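Local coordinates for UTP--glucose-1-phosphate uridylyltransferase (Acinetobacter baumannii, PDB 6IKX), which catalyses the transfer of a uridylyl group from UTP to alpha-D-glucose 1-phosphate, giving UDP-alpha-D-glucose and diphosphate, at residues P24-E37 against H56-R68. The protein carries 1 engineered substitution. Residues are numbered along the deposited sequence; the frame is centred on the assembly and turned at random.
Sequences PKEMVTVVDRPAIE and HSSKASIENYFDR
Tyr65 of helix 60-65 lies against Pro34, whose CG sits 3.6 Å from the Tyr65 ring centroid in a CH-pi contact. A Tyr65 chi1 of -168° sets its CG trans to the backbone N and carries the ring across to Pro34. At the ring edge, Tyr65 OH donates to Glu37 OE1; the modelled 2.5 Å is very short and its exact length doubtful. Glu37 OE2 is held by Arg33 and Arg41. Met27 SD lies 5.3 Å from the Tyr65 ring centroid, an oblique Met-aromatic contact. The middle is tightly packed: Ile62 CD1 lies 3.6 Å from Glu26 CB, and Ile62 CG1 touches Pro24 and Met27. Beside it, Lys59 runs past the Pro24 ring, and its NZ meets Glu26 OE1 at 2.8 Å on the syn side. Val9 O also binds this ammonium. Lys25 NZ bonds to Glu26 OE2, so each carboxylate oxygen holds one lysine. A water accepts from Lys25 N and, weakly, from Lys59 NZ. The loose side is at exposed Ser58, whose backbone O alone comes near Pro24 CG. Lys25 belongs to the UTP and UDP-glucose site, empty of both here but with a sulfate beside Lys25; the contact backs this nucleotide site of a GT-A-type nucleotidyltransferase fold.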
loop_
_atom_site.group_PDB
_atom_site.type_symbol
_atom_site.label_atom_id
_atom_site.label_comp_id
_atom_site.label_asym_id
_atom_site.label_seq_id
_atom_site.Cartn_x
_atom_site.Cartn_y
_atom_site.Cartn_z
ATOM N N PRO A 24 -11.281 -1.576 -1.193
ATOM C CA PRO A 24 -12.289 -0.834 -1.941
ATOM C C PRO A 24 -13.646 -1.540 -2.012
ATOM O O PRO A 24 -13.674 -2.745 -2.172
ATOM C CB PRO A 24 -11.570 -0.685 -3.286
ATOM C CG PRO A 24 -10.111 -0.572 -2.911
ATOM C CD PRO A 24 -9.976 -1.652 -1.857
ATOM N N LYS A 25 -14.744 -0.786 -1.929
ATOM C CA LYS A 25 -16.101 -1.328 -2.265
ATOM C C LYS A 25 -16.029 -1.993 -3.646
ATOM O O LYS A 25 -16.662 -3.023 -3.817
ATOM C CB LYS A 25 -17.210 -0.269 -2.261
ATOM C CG LYS A 25 -16.938 0.962 -3.131
ATOM C CD LYS A 25 -17.781 2.227 -2.837
ATOM C CE LYS A 25 -16.938 3.497 -2.724
ATOM N NZ LYS A 25 -16.568 4.118 -4.031
ATOM N N GLU A 26 -15.256 -1.431 -4.584
ATOM C CA GLU A 26 -15.167 -1.910 -5.985
ATOM C C GLU A 26 -14.527 -3.298 -6.020
ATOM O O GLU A 26 -14.769 -3.996 -6.994
ATOM C CB GLU A 26 -14.374 -0.915 -6.825
ATOM C CG GLU A 26 -15.068 0.436 -6.950
ATOM C CD GLU A 26 -14.821 1.420 -5.805
ATOM O OE1 GLU A 26 -14.112 1.061 -4.787
ATOM O OE2 GLU A 26 -15.322 2.555 -5.918
ATOM N N MET A 27 -13.773 -3.679 -4.971
ATOM C CA MET A 27 -12.971 -4.937 -4.904
ATOM C C MET A 27 -13.724 -6.027 -4.136
ATOM O O MET A 27 -13.181 -7.127 -3.906
ATOM C CB MET A 27 -11.586 -4.680 -4.298
ATOM C CG MET A 27 -10.689 -3.905 -5.250
ATOM S SD MET A 27 -10.664 -4.664 -6.912
ATOM C CE MET A 27 -9.527 -5.983 -6.514
ATOM N N VAL A 28 -14.980 -5.768 -3.839
ATOM C CA VAL A 28 -15.873 -6.716 -3.131
ATOM C C VAL A 28 -16.265 -7.861 -4.073
ATOM O O VAL A 28 -16.736 -7.606 -5.214
ATOM C CB VAL A 28 -17.069 -5.907 -2.613
ATOM C CG1 VAL A 28 -18.350 -6.702 -2.504
ATOM C CG2 VAL A 28 -16.687 -5.265 -1.286
ATOM N N THR A 29 -16.169 -9.088 -3.583
ATOM C CA THR A 29 -16.169 -10.267 -4.467
ATOM C C THR A 29 -17.619 -10.602 -4.776
ATOM O O THR A 29 -18.449 -10.617 -3.884
ATOM C CB THR A 29 -15.208 -11.385 -4.019
ATOM O OG1 THR A 29 -15.876 -12.645 -4.148
ATOM C CG2 THR A 29 -14.622 -11.173 -2.638
ATOM N N VAL A 30 -17.893 -10.809 -6.057
ATOM C CA VAL A 30 -19.247 -11.132 -6.558
ATOM C C VAL A 30 -19.125 -12.464 -7.278
ATOM O O VAL A 30 -18.672 -12.473 -8.435
ATOM C CB VAL A 30 -19.750 -10.003 -7.457
ATOM C CG1 VAL A 30 -21.042 -10.380 -8.180
ATOM C CG2 VAL A 30 -19.898 -8.730 -6.641
ATOM N N VAL A 31 -19.424 -13.540 -6.556
ATOM C CA VAL A 31 -19.192 -14.944 -6.990
ATOM C C VAL A 31 -17.698 -15.256 -6.841
ATOM O O VAL A 31 -17.308 -15.889 -5.849
ATOM C CB VAL A 31 -19.681 -15.200 -8.427
ATOM C CG1 VAL A 31 -19.761 -16.684 -8.723
ATOM C CG2 VAL A 31 -21.013 -14.533 -8.699
ATOM N N ASP A 32 -16.881 -14.874 -7.810
ATOM C CA ASP A 32 -15.457 -15.259 -7.796
ATOM C C ASP A 32 -14.554 -14.154 -8.348
ATOM O O ASP A 32 -13.365 -14.482 -8.594
ATOM C CB ASP A 32 -15.315 -16.527 -8.636
ATOM C CG ASP A 32 -15.564 -16.317 -10.129
ATOM O OD1 ASP A 32 -16.107 -15.264 -10.491
ATOM O OD2 ASP A 32 -15.189 -17.218 -10.917
ATOM N N ARG A 33 -15.057 -12.930 -8.582
ATOM C CA ARG A 33 -14.198 -11.787 -9.011
ATOM C C ARG A 33 -14.695 -10.457 -8.425
ATOM O O ARG A 33 -15.839 -10.308 -8.043
ATOM C CB ARG A 33 -14.182 -11.775 -10.538
ATOM C CG ARG A 33 -15.532 -11.440 -11.135
ATOM C CD ARG A 33 -15.778 -12.003 -12.515
ATOM N NE ARG A 33 -15.658 -13.451 -12.538
ATOM C CZ ARG A 33 -14.774 -14.141 -13.243
ATOM N NH1 ARG A 33 -13.912 -13.534 -14.040
ATOM N NH2 ARG A 33 -14.757 -15.451 -13.144
ATOM N N PRO A 34 -13.868 -9.406 -8.307
ATOM C CA PRO A 34 -14.357 -8.142 -7.753
ATOM C C PRO A 34 -15.437 -7.487 -8.649
ATOM O O PRO A 34 -15.457 -7.690 -9.872
ATOM C CB PRO A 34 -13.044 -7.335 -7.672
ATOM C CG PRO A 34 -12.277 -7.841 -8.867
ATOM C CD PRO A 34 -12.470 -9.337 -8.734
ATOM N N ALA A 35 -16.343 -6.736 -8.021
ATOM C CA ALA A 35 -17.520 -6.094 -8.655
ATOM C C ALA A 35 -17.055 -5.283 -9.884
ATOM O O ALA A 35 -17.732 -5.312 -10.916
ATOM C CB ALA A 35 -18.231 -5.242 -7.616
ATOM N N ILE A 36 -15.929 -4.579 -9.760
ATOM C CA ILE A 36 -15.403 -3.627 -10.780
ATOM C C ILE A 36 -15.191 -4.391 -12.083
ATOM O O ILE A 36 -15.297 -3.756 -13.136
ATOM C CB ILE A 36 -14.107 -2.918 -10.307
ATOM C CG1 ILE A 36 -13.742 -1.721 -11.182
ATOM C CG2 ILE A 36 -12.918 -3.876 -10.239
ATOM C CD1 ILE A 36 -14.722 -0.596 -11.193
ATOM N N GLU A 37 -14.824 -5.671 -12.021
ATOM C CA GLU A 37 -14.501 -6.427 -13.250
ATOM C C GLU A 37 -15.711 -6.409 -14.176
ATOM O O GLU A 37 -15.539 -6.394 -15.413
ATOM C CB GLU A 37 -14.146 -7.892 -13.042
ATOM C CG GLU A 37 -13.287 -8.383 -14.195
ATOM C CD GLU A 37 -13.103 -9.878 -14.322
ATOM O OE1 GLU A 37 -12.113 -10.349 -13.800
ATOM O OE2 GLU A 37 -13.941 -10.552 -14.985
ATOM N N HIS A 56 -9.096 7.279 -5.257
ATOM C CA HIS A 56 -8.649 7.700 -3.915
ATOM C C HIS A 56 -7.349 6.961 -3.626
ATOM O O HIS A 56 -7.224 5.770 -4.079
ATOM C CB HIS A 56 -9.773 7.390 -2.922
ATOM C CG HIS A 56 -9.552 7.891 -1.545
ATOM N ND1 HIS A 56 -9.215 7.046 -0.507
ATOM C CD2 HIS A 56 -9.628 9.129 -1.029
ATOM C CE1 HIS A 56 -9.092 7.748 0.600
ATOM N NE2 HIS A 56 -9.342 9.031 0.303
ATOM N N SER A 57 -6.486 7.616 -2.854
ATOM C CA SER A 57 -5.196 7.104 -2.315
ATOM C C SER A 57 -5.357 5.737 -1.629
ATOM O O SER A 57 -4.358 5.058 -1.512
ATOM C CB SER A 57 -4.579 8.120 -1.365
ATOM O OG SER A 57 -5.427 8.298 -0.241
ATOM N N SER A 58 -6.542 5.330 -1.206
ATOM C CA SER A 58 -6.759 3.998 -0.558
ATOM C C SER A 58 -7.095 2.888 -1.573
ATOM O O SER A 58 -7.301 1.785 -1.142
ATOM C CB SER A 58 -7.851 4.070 0.489
ATOM O OG SER A 58 -9.125 4.154 -0.133
ATOM N N LYS A 59 -7.160 3.162 -2.873
ATOM C CA LYS A 59 -7.790 2.258 -3.878
ATOM C C LYS A 59 -6.767 1.666 -4.881
ATOM O O LYS A 59 -7.188 1.403 -6.065
ATOM C CB LYS A 59 -8.825 3.034 -4.708
ATOM C CG LYS A 59 -9.945 3.742 -3.955
ATOM C CD LYS A 59 -10.922 2.845 -3.227
ATOM C CE LYS A 59 -12.111 3.598 -2.682
ATOM N NZ LYS A 59 -13.322 3.371 -3.502
ATOM N N ALA A 60 -5.495 1.461 -4.474
ATOM C CA ALA A 60 -4.426 0.865 -5.308
ATOM C C ALA A 60 -4.867 -0.516 -5.806
ATOM O O ALA A 60 -4.570 -0.841 -6.935
ATOM C CB ALA A 60 -3.153 0.749 -4.542
ATOM N N SER A 61 -5.579 -1.301 -5.007
ATOM C CA SER A 61 -5.908 -2.690 -5.391
ATOM C C SER A 61 -6.790 -2.691 -6.652
ATOM O O SER A 61 -6.825 -3.713 -7.357
ATOM C CB SER A 61 -6.539 -3.421 -4.247
ATOM O OG SER A 61 -7.798 -2.871 -3.929
ATOM N N ILE A 62 -7.499 -1.605 -6.942
ATOM C CA ILE A 62 -8.293 -1.515 -8.204
ATOM C C ILE A 62 -7.323 -1.428 -9.393
ATOM O O ILE A 62 -7.539 -2.107 -10.381
ATOM C CB ILE A 62 -9.277 -0.323 -8.181
ATOM C CG1 ILE A 62 -10.208 -0.332 -6.960
ATOM C CG2 ILE A 62 -10.071 -0.301 -9.480
ATOM C CD1 ILE A 62 -11.223 0.813 -6.929
ATOM N N GLU A 63 -6.363 -0.510 -9.357
ATOM C CA GLU A 63 -5.337 -0.350 -10.410
ATOM C C GLU A 63 -4.548 -1.655 -10.536
ATOM O O GLU A 63 -4.191 -2.041 -11.680
ATOM C CB GLU A 63 -4.426 0.826 -10.090
ATOM C CG GLU A 63 -5.137 2.148 -10.290
ATOM C CD GLU A 63 -4.874 3.195 -9.214
ATOM O OE1 GLU A 63 -5.755 3.365 -8.302
ATOM O OE2 GLU A 63 -3.818 3.861 -9.303
ATOM N N ASN A 64 -4.300 -2.332 -9.411
ATOM C CA ASN A 64 -3.430 -3.533 -9.378
ATOM C C ASN A 64 -4.176 -4.697 -10.063
ATOM O O ASN A 64 -3.514 -5.480 -10.765
ATOM C CB ASN A 64 -2.929 -3.806 -7.964
ATOM C CG ASN A 64 -1.901 -2.785 -7.519
ATOM O OD1 ASN A 64 -1.253 -2.158 -8.352
ATOM N ND2 ASN A 64 -1.724 -2.640 -6.212
ATOM N N TYR A 65 -5.496 -4.720 -9.970
ATOM C CA TYR A 65 -6.348 -5.746 -10.602
ATOM C C TYR A 65 -6.143 -5.725 -12.128
ATOM O O TYR A 65 -6.256 -6.820 -12.738
ATOM C CB TYR A 65 -7.803 -5.597 -10.135
ATOM C CG TYR A 65 -8.650 -6.789 -10.516
ATOM C CD1 TYR A 65 -8.541 -7.978 -9.822
ATOM C CD2 TYR A 65 -9.455 -6.758 -11.655
ATOM C CE1 TYR A 65 -9.249 -9.105 -10.216
ATOM C CE2 TYR A 65 -10.177 -7.867 -12.063
ATOM C CZ TYR A 65 -10.062 -9.037 -11.339
ATOM O OH TYR A 65 -10.775 -10.115 -11.704
ATOM N N PHE A 66 -5.860 -4.569 -12.749
ATOM C CA PHE A 66 -5.820 -4.459 -14.239
ATOM C C PHE A 66 -4.374 -4.391 -14.723
ATOM O O PHE A 66 -4.200 -4.178 -15.923
ATOM C CB PHE A 66 -6.677 -3.294 -14.733
ATOM C CG PHE A 66 -8.142 -3.502 -14.432
ATOM C CD1 PHE A 66 -8.905 -4.368 -15.196
ATOM C CD2 PHE A 66 -8.735 -2.914 -13.332
ATOM C CE1 PHE A 66 -10.228 -4.630 -14.887
ATOM C CE2 PHE A 66 -10.072 -3.127 -13.051
ATOM C CZ PHE A 66 -10.816 -3.996 -13.819
ATOM N N ASP A 67 -3.411 -4.523 -13.805
ATOM C CA ASP A 67 -1.944 -4.565 -14.022
ATOM C C ASP A 67 -1.439 -6.018 -13.877
ATOM O O ASP A 67 -2.191 -6.900 -13.438
ATOM C CB ASP A 67 -1.183 -3.675 -13.038
ATOM C CG ASP A 67 0.176 -3.226 -13.570
ATOM O OD1 ASP A 67 0.563 -3.731 -14.637
ATOM O OD2 ASP A 67 0.882 -2.430 -12.898
ATOM N N ARG A 68 -0.198 -6.272 -14.260
ATOM C CA ARG A 68 0.452 -7.585 -14.053
ATOM C C ARG A 68 1.079 -7.625 -12.658
ATOM O O ARG A 68 1.430 -6.584 -12.089
ATOM C CB ARG A 68 1.410 -7.861 -15.214
ATOM C CG ARG A 68 0.625 -8.379 -16.410
ATOM C CD ARG A 68 1.322 -8.284 -17.742
ATOM N NE ARG A 68 2.297 -9.343 -17.918
ATOM C CZ ARG A 68 2.025 -10.630 -17.842
ATOM N NH1 ARG A 68 0.809 -11.052 -17.545
ATOM N NH2 ARG A 68 2.993 -11.499 -18.000
HETATM O O HOH W 1 -14.631 1.786 -0.841
#